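Local coordinates for binding domain (Hc) of Paraclostridial Mosquitocidal Protein 1 (Paraclostridium bifermentans, PDB 6HOX) that serves as the receptor-binding domain of a botulinum-like neurotoxin specific for Anopheles mosquitoes, taking part in nerve cell targeting, at residues A[203-208]-A[224-229]; A[276-281]-A[409-414]; A[285-290]-A[353-358]. One frame throughout, in Å; residues are numbered along the deposited sequence.

Contact 1: A[203-208]-A[224-229]; sequences SPIIFK and FNIYQR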
loop_
_atom_site.group_PDB
_atom_site.type_symbol
_atom_site.label_atom_id
_atom_site.label_comp_id
_atom_site.label_asym_id
_atom_site.label_seq_id
_atom_site.Cartn_x
_atom_site.Cartn_y
_atom_site.Cartn_z
ATOM N N SER A 203 12.615 -26.988 13.918
ATOM C CA SER A 203 11.701 -26.124 14.663
ATOM C C SER A 203 10.527 -25.714 13.762
ATOM O O SER A 203 10.623 -25.780 12.541
ATOM C CB SER A 203 12.438 -24.939 15.221
ATOM O OG SER A 203 13.306 -25.317 16.278
ATOM N N PRO A 204 9.353 -25.312 14.305
ATOM C CA PRO A 204 8.277 -24.792 13.456
ATOM C C PRO A 204 8.575 -23.372 12.946
ATOM O O PRO A 204 9.483 -22.725 13.451
ATOM C CB PRO A 204 7.059 -24.850 14.380
ATOM C CG PRO A 204 7.645 -24.673 15.762
ATOM C CD PRO A 204 8.966 -25.409 15.716
ATOM N N ILE A 205 7.837 -22.932 11.923
ATOM C CA ILE A 205 7.763 -21.507 11.531
ATOM C C ILE A 205 6.735 -20.821 12.442
ATOM O O ILE A 205 5.589 -21.284 12.524
ATOM C CB ILE A 205 7.373 -21.360 10.047
ATOM C CG1 ILE A 205 8.256 -22.203 9.121
ATOM C CG2 ILE A 205 7.364 -19.892 9.636
ATOM C CD1 ILE A 205 7.711 -22.362 7.724
ATOM N N ILE A 206 7.150 -19.753 13.136
ATOM C CA ILE A 206 6.282 -19.049 14.091
ATOM C C ILE A 206 5.997 -17.660 13.525
ATOM O O ILE A 206 6.942 -16.879 13.323
ATOM C CB ILE A 206 6.910 -18.914 15.497
ATOM C CG1 ILE A 206 7.434 -20.239 16.046
ATOM C CG2 ILE A 206 5.915 -18.277 16.451
ATOM C CD1 ILE A 206 6.343 -21.209 16.394
ATOM N N PHE A 207 4.710 -17.382 13.279
ATOM C CA PHE A 207 4.235 -16.064 12.870
ATOM C C PHE A 207 3.758 -15.345 14.125
ATOM O O PHE A 207 2.731 -15.719 14.701
ATOM C CB PHE A 207 3.102 -16.184 11.855
ATOM C CG PHE A 207 3.470 -16.858 10.561
ATOM C CD1 PHE A 207 3.586 -18.237 10.484
ATOM C CD2 PHE A 207 3.698 -16.116 9.413
ATOM C CE1 PHE A 207 3.935 -18.853 9.298
ATOM C CE2 PHE A 207 4.076 -16.735 8.233
ATOM C CZ PHE A 207 4.189 -18.104 8.179
ATOM N N LYS A 208 4.516 -14.334 14.558
ATOM C CA LYS A 208 4.292 -13.678 15.842
ATOM C C LYS A 208 5.244 -12.500 16.002
ATOM O O LYS A 208 6.440 -12.641 15.709
ATOM C CB LYS A 208 4.583 -14.643 16.992
ATOM C CG LYS A 208 4.196 -14.144 18.371
ATOM C CD LYS A 208 4.608 -15.101 19.465
ATOM C CE LYS A 208 4.035 -14.719 20.815
ATOM N NZ LYS A 208 4.577 -13.428 21.300
ATOM N N PHE A 224 1.335 -15.249 2.512
ATOM C CA PHE A 224 2.677 -15.646 2.848
ATOM C C PHE A 224 2.927 -17.007 2.201
ATOM O O PHE A 224 2.373 -18.039 2.621
ATOM C CB PHE A 224 2.926 -15.651 4.352
ATOM C CG PHE A 224 4.359 -15.925 4.735
ATOM C CD1 PHE A 224 4.881 -17.209 4.686
ATOM C CD2 PHE A 224 5.182 -14.890 5.160
ATOM C CE1 PHE A 224 6.192 -17.458 5.072
ATOM C CE2 PHE A 224 6.494 -15.135 5.539
ATOM C CZ PHE A 224 6.997 -16.416 5.487
ATOM N N ASN A 225 3.718 -16.969 1.131
ATOM C CA ASN A 225 3.903 -18.062 0.243
ATOM C C ASN A 225 5.349 -18.542 0.339
ATOM O O ASN A 225 6.256 -17.722 0.464
ATOM C CB ASN A 225 3.581 -17.684 -1.202
ATOM C CG ASN A 225 2.129 -17.327 -1.407
ATOM O OD1 ASN A 225 1.317 -17.467 -0.492
ATOM N ND2 ASN A 225 1.817 -16.833 -2.597
ATOM N N ILE A 226 5.525 -19.867 0.296
ATOM C CA ILE A 226 6.840 -20.511 0.105
ATOM C C ILE A 226 6.803 -21.298 -1.206
ATOM O O ILE A 226 5.861 -22.047 -1.474
ATOM C CB ILE A 226 7.219 -21.421 1.289
ATOM C CG1 ILE A 226 7.188 -20.660 2.618
ATOM C CG2 ILE A 226 8.577 -22.061 1.012
ATOM C CD1 ILE A 226 7.236 -21.536 3.842
ATOM N N TYR A 227 7.838 -21.095 -2.018
ATOM C CA TYR A 227 8.026 -21.767 -3.278
ATOM C C TYR A 227 9.326 -22.560 -3.183
ATOM O O TYR A 227 10.287 -22.084 -2.553
ATOM C CB TYR A 227 8.144 -20.795 -4.456
ATOM C CG TYR A 227 6.988 -19.850 -4.640
ATOM C CD1 TYR A 227 6.865 -18.704 -3.862
ATOM C CD2 TYR A 227 6.026 -20.077 -5.609
ATOM C CE1 TYR A 227 5.796 -17.829 -4.022
ATOM C CE2 TYR A 227 4.962 -19.207 -5.792
ATOM C CZ TYR A 227 4.840 -18.089 -4.987
ATOM O OH TYR A 227 3.790 -17.248 -5.156
ATOM N N GLN A 228 9.350 -23.721 -3.852
ATOM C CA GLN A 228 10.465 -24.669 -3.771
ATOM C C GLN A 228 11.466 -24.408 -4.905
ATOM O O GLN A 228 12.169 -25.309 -5.327
ATOM C CB GLN A 228 9.936 -26.108 -3.820
ATOM C CG GLN A 228 9.391 -26.505 -5.190
ATOM C CD GLN A 228 8.659 -27.826 -5.167
ATOM O OE1 GLN A 228 8.788 -28.621 -4.234
ATOM N NE2 GLN A 228 7.891 -28.075 -6.218
ATOM N N ARG A 229 11.536 -23.159 -5.367
ATOM C CA ARG A 229 12.515 -22.700 -6.336
ATOM C C ARG A 229 12.843 -21.239 -6.010
ATOM O O ARG A 229 12.040 -20.560 -5.369
ATOM C CB ARG A 229 11.921 -22.838 -7.747
ATOM C CG ARG A 229 12.907 -22.593 -8.877
ATOM C CD ARG A 229 12.353 -23.032 -10.219
ATOM N NE ARG A 229 11.137 -22.313 -10.582
ATOM C CZ ARG A 229 11.109 -21.113 -11.149
ATOM N NH1 ARG A 229 12.207 -20.381 -11.216
ATOM N NH2 ARG A 229 9.980 -20.650 -11.652
#
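Phe-207 drives the edge of its ring into the face of Phe-224, a T-shaped pair with planes at 87° and centroids 4.8 Å apart. The leading atom is Phe-207 CE2, which sits over the centre of the Phe-224 ring and comes within 3.6 Å of Phe-224 CG. Phe-207 CZ follows on the CD1 side of the same face, 3.7 Å from Phe-224 CD1. One C-H edge is thus set against the pi cloud of the other ring. Beside the rings, Ile-205 and Ile-226, buried like the two phenylalanines, meet tip to tip with 4.0 Å between Ile-205 CD1 and Ile-226 CD1. Both isoleucines have an extended second torsion, which carries each methyl outward into the gap. The pairing of 205 with 226 and of 207 with 224 runs in opposite chain directions, with 11.5 Å between Ile-205 CA and Ile-226 CA. This is face-to-face packing of two sheets in the lectin-like beta sandwich of the N-terminal receptor-binding half. Strand 205-207 pairs with 73-75, which in turn pairs with 46-48, and on its other flank has backbone bonds to Asn-116 and Leu-114; strand 218-227 belongs to the large sheet, where 89-96 and 25-32 are among its partners. Backbone bonds to Val-75 and Ile-73 hold Ile-205 and Phe-207, and one to Leu-29 holds Phe-224. With CG of Phe-224 anti to the backbone N (chi1 -174°) its ring is placed in front of Phe-207, and chi2 of -77° turns its face to the incoming edge; the ring also meets that of Phe-93. Phe-207 is flanked by Ile-73, Val-75 and Leu-29, and Ile-205 rests on Val-115.

Contact 2: A[276-281]-A[409-414]; sequences RSTYKS and GWYLYS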
loop_
_atom_site.group_PDB
_atom_site.type_symbol
_atom_site.label_atom_id
_atom_site.label_comp_id
_atom_site.label_asym_id
_atom_site.label_seq_id
_atom_site.Cartn_x
_atom_site.Cartn_y
_atom_site.Cartn_z
ATOM N N ARG A 276 -9.641 21.832 0.382
ATOM C CA ARG A 276 -10.540 22.817 1.000
ATOM C C ARG A 276 -11.438 23.417 -0.098
ATOM O O ARG A 276 -11.286 23.096 -1.286
ATOM C CB ARG A 276 -9.718 23.868 1.755
ATOM C CG ARG A 276 -8.868 23.298 2.884
ATOM C CD ARG A 276 -7.996 24.335 3.575
ATOM N NE ARG A 276 -8.802 25.356 4.233
ATOM C CZ ARG A 276 -8.323 26.317 5.016
ATOM N NH1 ARG A 276 -7.015 26.413 5.204
ATOM N NH2 ARG A 276 -9.149 27.168 5.607
ATOM N N SER A 277 -12.393 24.257 0.319
ATOM C CA SER A 277 -13.247 24.998 -0.611
ATOM C C SER A 277 -13.496 26.415 -0.086
ATOM O O SER A 277 -13.425 26.683 1.109
ATOM C CB SER A 277 -14.544 24.290 -0.864
ATOM O OG SER A 277 -15.328 24.240 0.310
ATOM N N THR A 278 -13.781 27.317 -1.021
ATOM C CA THR A 278 -13.955 28.724 -0.744
ATOM C C THR A 278 -15.065 29.262 -1.657
ATOM O O THR A 278 -15.038 29.058 -2.887
ATOM C CB THR A 278 -12.629 29.474 -0.918
ATOM O OG1 THR A 278 -12.837 30.830 -0.514
ATOM C CG2 THR A 278 -12.106 29.447 -2.337
ATOM N N TYR A 279 -16.041 29.932 -1.036
ATOM C CA TYR A 279 -17.102 30.606 -1.744
ATOM C C TYR A 279 -16.563 31.938 -2.272
ATOM O O TYR A 279 -16.130 32.777 -1.497
ATOM C CB TYR A 279 -18.307 30.809 -0.825
ATOM C CG TYR A 279 -19.477 31.472 -1.498
ATOM C CD1 TYR A 279 -20.109 30.876 -2.577
ATOM C CD2 TYR A 279 -19.947 32.701 -1.068
ATOM C CE1 TYR A 279 -21.182 31.482 -3.207
ATOM C CE2 TYR A 279 -21.018 33.321 -1.687
ATOM C CZ TYR A 279 -21.638 32.709 -2.758
ATOM O OH TYR A 279 -22.688 33.320 -3.366
ATOM N N LYS A 280 -16.555 32.102 -3.596
ATOM C CA LYS A 280 -16.167 33.354 -4.198
ATOM C C LYS A 280 -17.439 34.136 -4.522
ATOM O O LYS A 280 -18.096 33.867 -5.519
ATOM C CB LYS A 280 -15.281 33.118 -5.419
ATOM C CG LYS A 280 -13.847 32.760 -5.070
ATOM C CD LYS A 280 -12.977 32.555 -6.278
ATOM C CE LYS A 280 -11.616 32.003 -5.923
ATOM N NZ LYS A 280 -10.825 32.973 -5.126
ATOM N N SER A 281 -17.758 35.090 -3.637
ATOM C CA SER A 281 -18.962 35.927 -3.686
ATOM C C SER A 281 -19.146 36.548 -5.078
ATOM O O SER A 281 -20.265 36.631 -5.568
ATOM C CB SER A 281 -18.896 36.995 -2.624
ATOM O OG SER A 281 -17.687 37.737 -2.755
ATOM N N GLY A 409 -2.284 28.100 -2.050
ATOM C CA GLY A 409 -3.076 26.950 -2.421
ATOM C C GLY A 409 -3.202 26.894 -3.933
ATOM O O GLY A 409 -2.714 27.766 -4.631
ATOM N N TRP A 410 -3.838 25.844 -4.437
ATOM C CA TRP A 410 -3.874 25.569 -5.862
ATOM C C TRP A 410 -5.285 25.116 -6.216
ATOM O O TRP A 410 -5.805 24.184 -5.593
ATOM C CB TRP A 410 -2.819 24.527 -6.249
ATOM C CG TRP A 410 -1.431 24.933 -5.867
ATOM C CD1 TRP A 410 -0.560 25.677 -6.604
ATOM C CD2 TRP A 410 -0.773 24.668 -4.614
ATOM N NE1 TRP A 410 0.600 25.880 -5.908
ATOM C CE2 TRP A 410 0.505 25.265 -4.688
ATOM C CE3 TRP A 410 -1.129 23.979 -3.448
ATOM C CZ2 TRP A 410 1.426 25.188 -3.641
ATOM C CZ3 TRP A 410 -0.219 23.902 -2.414
ATOM C CH2 TRP A 410 1.040 24.504 -2.510
ATOM N N TYR A 411 -5.900 25.821 -7.172
ATOM C CA TYR A 411 -7.261 25.509 -7.627
ATOM C C TYR A 411 -7.218 24.249 -8.488
ATOM O O TYR A 411 -6.181 23.936 -9.087
ATOM C CB TYR A 411 -7.877 26.703 -8.361
ATOM C CG TYR A 411 -8.227 27.828 -7.420
ATOM C CD1 TYR A 411 -9.412 27.798 -6.698
ATOM C CD2 TYR A 411 -7.352 28.881 -7.196
ATOM C CE1 TYR A 411 -9.739 28.810 -5.813
ATOM C CE2 TYR A 411 -7.663 29.896 -6.305
ATOM C CZ TYR A 411 -8.862 29.860 -5.610
ATOM O OH TYR A 411 -9.185 30.840 -4.715
ATOM N N LEU A 412 -8.335 23.528 -8.508
ATOM C CA LEU A 412 -8.467 22.354 -9.375
ATOM C C LEU A 412 -8.925 22.839 -10.758
ATOM O O LEU A 412 -9.717 23.789 -10.844
ATOM C CB LEU A 412 -9.473 21.371 -8.768
ATOM C CG LEU A 412 -8.959 20.432 -7.678
ATOM C CD1 LEU A 412 -8.406 21.206 -6.501
ATOM C CD2 LEU A 412 -10.076 19.509 -7.215
ATOM N N TYR A 413 -8.413 22.211 -11.826
ATOM C CA TYR A 413 -8.824 22.569 -13.186
ATOM C C TYR A 413 -8.749 21.358 -14.127
ATOM O O TYR A 413 -8.053 20.351 -13.861
ATOM C CB TYR A 413 -8.020 23.776 -13.687
ATOM C CG TYR A 413 -6.677 23.463 -14.289
ATOM C CD1 TYR A 413 -5.611 23.074 -13.486
ATOM C CD2 TYR A 413 -6.463 23.557 -15.656
ATOM C CE1 TYR A 413 -4.377 22.748 -14.029
ATOM C CE2 TYR A 413 -5.232 23.246 -16.214
ATOM C CZ TYR A 413 -4.186 22.848 -15.395
ATOM O OH TYR A 413 -2.958 22.568 -15.919
ATOM N N SER A 414 -9.499 21.460 -15.232
ATOM C CA SER A 414 -9.481 20.481 -16.312
ATOM C C SER A 414 -8.407 20.844 -17.347
ATOM O O SER A 414 -8.605 21.775 -18.112
ATOM C CB SER A 414 -10.822 20.381 -16.950
ATOM O OG SER A 414 -10.761 19.500 -18.053
#
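Strands 276-280 and 409-414 do not pair with each other: strand 285-291 lies between them, antiparallel to both. Backbone bonds tie Arg-276 to Tyr-289 and Thr-278 to Tyr-287 on one flank, and Trp-410 to Ile-290 on the other. Tyr-411 and Lys-280 reach across the intervening strand from opposite directions. Lys-280 NZ donates to Tyr-411 OH over 2.7 Å. At the acceptor the angle from Tyr-411 CZ through Tyr-411 OH to Lys-280 NZ is 127°, but at the donor the angle from Lys-280 CE through Lys-280 NZ to Tyr-411 OH closes to 84°, so the bond is short but poorly directed there. The bend at the end of the lysine (chi4 -66°) goes with this, and Lys-280 CE is drawn in beside the hydroxyl, 3.0 Å from Tyr-411 OH. Both strands belong to the beta-trefoil of the C-terminal receptor-binding half, and this bridge lies at its surface. Thr-278 adds a methyl contact at the edge of the Tyr-411 ring, near its plane, with Thr-278 CG2 4.0 Å from Tyr-411 OH. Around the bridge, Lys-280 also touches Tyr-287 and Tyr-411 touches Tyr-359. The side chain of Lys-280 also comes to about 4 Å from a bound acetate ion, probably a crystallisation component.

Contact 3: A[285-290]-A[353-358]; sequences EYYPYI and SKIKER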
loop_
_atom_site.group_PDB
_atom_site.type_symbol
_atom_site.label_atom_id
_atom_site.label_comp_id
_atom_site.label_asym_id
_atom_site.label_seq_id
_atom_site.Cartn_x
_atom_site.Cartn_y
_atom_site.Cartn_z
ATOM N N GLU A 285 -20.096 30.978 -6.968
ATOM C CA GLU A 285 -19.491 29.635 -6.965
ATOM C C GLU A 285 -18.617 29.365 -5.730
ATOM O O GLU A 285 -17.887 30.224 -5.247
ATOM C CB GLU A 285 -18.640 29.440 -8.220
ATOM C CG GLU A 285 -19.417 29.577 -9.519
ATOM C CD GLU A 285 -20.454 28.499 -9.804
ATOM O OE1 GLU A 285 -20.490 27.472 -9.082
ATOM O OE2 GLU A 285 -21.225 28.691 -10.761
ATOM N N TYR A 286 -18.685 28.108 -5.271
ATOM C CA TYR A 286 -17.688 27.493 -4.405
ATOM C C TYR A 286 -16.605 26.814 -5.259
ATOM O O TYR A 286 -16.914 26.030 -6.163
ATOM C CB TYR A 286 -18.334 26.453 -3.491
ATOM C CG TYR A 286 -19.487 26.953 -2.664
ATOM C CD1 TYR A 286 -20.778 26.924 -3.159
ATOM C CD2 TYR A 286 -19.295 27.410 -1.371
ATOM C CE1 TYR A 286 -21.848 27.370 -2.407
ATOM C CE2 TYR A 286 -20.358 27.844 -0.596
ATOM C CZ TYR A 286 -21.640 27.829 -1.118
ATOM O OH TYR A 286 -22.705 28.254 -0.373
ATOM N N TYR A 287 -15.343 27.118 -4.951
ATOM C CA TYR A 287 -14.180 26.570 -5.628
ATOM C C TYR A 287 -13.437 25.633 -4.676
ATOM O O TYR A 287 -13.048 26.039 -3.584
ATOM C CB TYR A 287 -13.239 27.681 -6.104
ATOM C CG TYR A 287 -13.715 28.453 -7.310
ATOM C CD1 TYR A 287 -14.701 29.422 -7.212
ATOM C CD2 TYR A 287 -13.198 28.192 -8.566
ATOM C CE1 TYR A 287 -15.140 30.129 -8.325
ATOM C CE2 TYR A 287 -13.627 28.886 -9.689
ATOM C CZ TYR A 287 -14.604 29.862 -9.573
ATOM O OH TYR A 287 -15.024 30.526 -10.698
ATOM N N PRO A 288 -13.182 24.357 -5.054
ATOM C CA PRO A 288 -12.278 23.517 -4.267
ATOM C C PRO A 288 -10.834 23.911 -4.605
ATOM O O PRO A 288 -10.547 24.302 -5.732
ATOM C CB PRO A 288 -12.661 22.102 -4.718
ATOM C CG PRO A 288 -13.053 22.294 -6.172
ATOM C CD PRO A 288 -13.733 23.653 -6.220
ATOM N N TYR A 289 -9.931 23.783 -3.631
ATOM C CA TYR A 289 -8.509 24.017 -3.866
ATOM C C TYR A 289 -7.685 23.126 -2.920
ATOM O O TYR A 289 -8.190 22.662 -1.898
ATOM C CB TYR A 289 -8.190 25.511 -3.711
ATOM C CG TYR A 289 -8.310 26.047 -2.305
ATOM C CD1 TYR A 289 -9.541 26.397 -1.777
ATOM C CD2 TYR A 289 -7.196 26.188 -1.494
ATOM C CE1 TYR A 289 -9.666 26.873 -0.483
ATOM C CE2 TYR A 289 -7.303 26.666 -0.196
ATOM C CZ TYR A 289 -8.543 27.008 0.311
ATOM O OH TYR A 289 -8.650 27.482 1.592
ATOM N N ILE A 290 -6.425 22.857 -3.290
ATOM C CA ILE A 290 -5.489 22.201 -2.376
ATOM C C ILE A 290 -4.737 23.304 -1.626
ATOM O O ILE A 290 -4.141 24.186 -2.230
ATOM C CB ILE A 290 -4.523 21.239 -3.100
ATOM C CG1 ILE A 290 -5.259 20.209 -3.956
ATOM C CG2 ILE A 290 -3.618 20.535 -2.097
ATOM C CD1 ILE A 290 -5.943 19.135 -3.141
ATOM N N SER A 353 -21.058 29.625 -20.535
ATOM C CA SER A 353 -21.548 30.974 -20.868
ATOM C C SER A 353 -21.223 31.965 -19.743
ATOM O O SER A 353 -20.984 33.147 -19.998
ATOM C CB SER A 353 -23.036 30.939 -21.151
ATOM O OG SER A 353 -23.760 30.502 -20.005
ATOM N N LYS A 354 -21.247 31.469 -18.501
ATOM C CA LYS A 354 -21.012 32.261 -17.294
ATOM C C LYS A 354 -19.502 32.408 -17.099
ATOM O O LYS A 354 -18.968 33.505 -17.114
ATOM C CB LYS A 354 -21.692 31.581 -16.098
ATOM C CG LYS A 354 -21.295 32.113 -14.727
ATOM C CD LYS A 354 -21.997 31.430 -13.565
ATOM C CE LYS A 354 -21.689 32.087 -12.233
ATOM N NZ LYS A 354 -22.687 31.737 -11.194
ATOM N N ILE A 355 -18.841 31.262 -16.913
ATOM C CA ILE A 355 -17.411 31.157 -16.678
ATOM C C ILE A 355 -16.870 30.145 -17.687
ATOM O O ILE A 355 -17.236 28.977 -17.631
ATOM C CB ILE A 355 -17.119 30.722 -15.224
ATOM C CG1 ILE A 355 -17.604 31.743 -14.195
ATOM C CG2 ILE A 355 -15.640 30.439 -15.036
ATOM C CD1 ILE A 355 -18.207 31.121 -12.967
ATOM N N LYS A 356 -16.008 30.617 -18.590
ATOM C CA LYS A 356 -15.503 29.832 -19.692
ATOM C C LYS A 356 -14.186 29.131 -19.315
ATOM O O LYS A 356 -13.719 28.296 -20.083
ATOM C CB LYS A 356 -15.304 30.732 -20.916
ATOM N N GLU A 357 -13.595 29.485 -18.160
ATOM C CA GLU A 357 -12.295 28.958 -17.716
ATOM C C GLU A 357 -12.446 27.494 -17.276
ATOM O O GLU A 357 -13.549 26.992 -17.087
ATOM C CB GLU A 357 -11.717 29.788 -16.566
ATOM C CG GLU A 357 -11.015 31.058 -17.022
ATOM C CD GLU A 357 -11.947 32.142 -17.538
ATOM O OE1 GLU A 357 -13.078 32.281 -16.989
ATOM O OE2 GLU A 357 -11.551 32.838 -18.495
ATOM N N ARG A 358 -11.304 26.833 -17.072
ATOM C CA ARG A 358 -11.256 25.388 -16.852
ATOM C C ARG A 358 -11.200 25.039 -15.357
ATOM O O ARG A 358 -11.025 23.851 -15.003
ATOM C CB ARG A 358 -10.046 24.837 -17.613
ATOM C CG ARG A 358 -10.229 24.836 -19.124
ATOM C CD ARG A 358 -8.953 24.519 -19.885
ATOM N NE ARG A 358 -9.248 24.135 -21.256
ATOM C CZ ARG A 358 -9.530 22.898 -21.672
ATOM N NH1 ARG A 358 -9.549 21.886 -20.822
ATOM N NH2 ARG A 358 -9.775 22.677 -22.955
#
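The loop joining strands 345-348 and 361-363, two antiparallel partners, folds over strand 285-290 and packs Ile-355 and Lys-354 against the side chains at its start. Ile-355 is buried, and its CD1 touches Glu-285 CG at 4.0 Å and Tyr-287 OH at 4.0 Å, so one methyl meets two side chains lying two residues apart on the strand. The phenol reaches it end-on, whereas the glutamate stem slides past it. Ile-355 is itself backed by Tyr-283 and Pro-350. Glu-285 bends at chi2 (-67°), bringing its carboxylate round to Lys-354, whose chain stretches out from the opposite direction. The resulting salt bridge, Lys-354 NZ to Glu-285 OE2 at 3.4 Å, is long and its hydrogen bond weak. Its lysine end is exposed to solvent, which probably lessens its strength further, while Glu-285 is buried against Val-361 and Asn-363. The side chain of Tyr-287 is about 3 Å from a bound acetate ion, probably from the crystallisation liquor. A loop between two strands packing on the side chains of a third fits the beta-trefoil, a fold of hairpins and long loops used by clostridial neurotoxins for their C-terminal receptor-binding half.

How the contacts relate
Contact 1 lies in the lectin-like half and contacts 2 and 3 in the trefoil half, on opposite sides of the chain's centre. Contact 1 is 52 Å from contact 2 and 56 Å from contact 3, centre to centre, and its nearest atoms are about 36 Å from those of contact 3. Contacts 2 and 3 are neighbours, with centres 7 Å apart, and 285-290 is the strand bridged over in contact 2. They also pack directly, Tyr-413 CB lying 3.3 Å from Arg-358 O. Along the chain, contact 3 is nested within the loop closed by contact 2. Bound acetate lies near both, beside Lys-280 and Tyr-287.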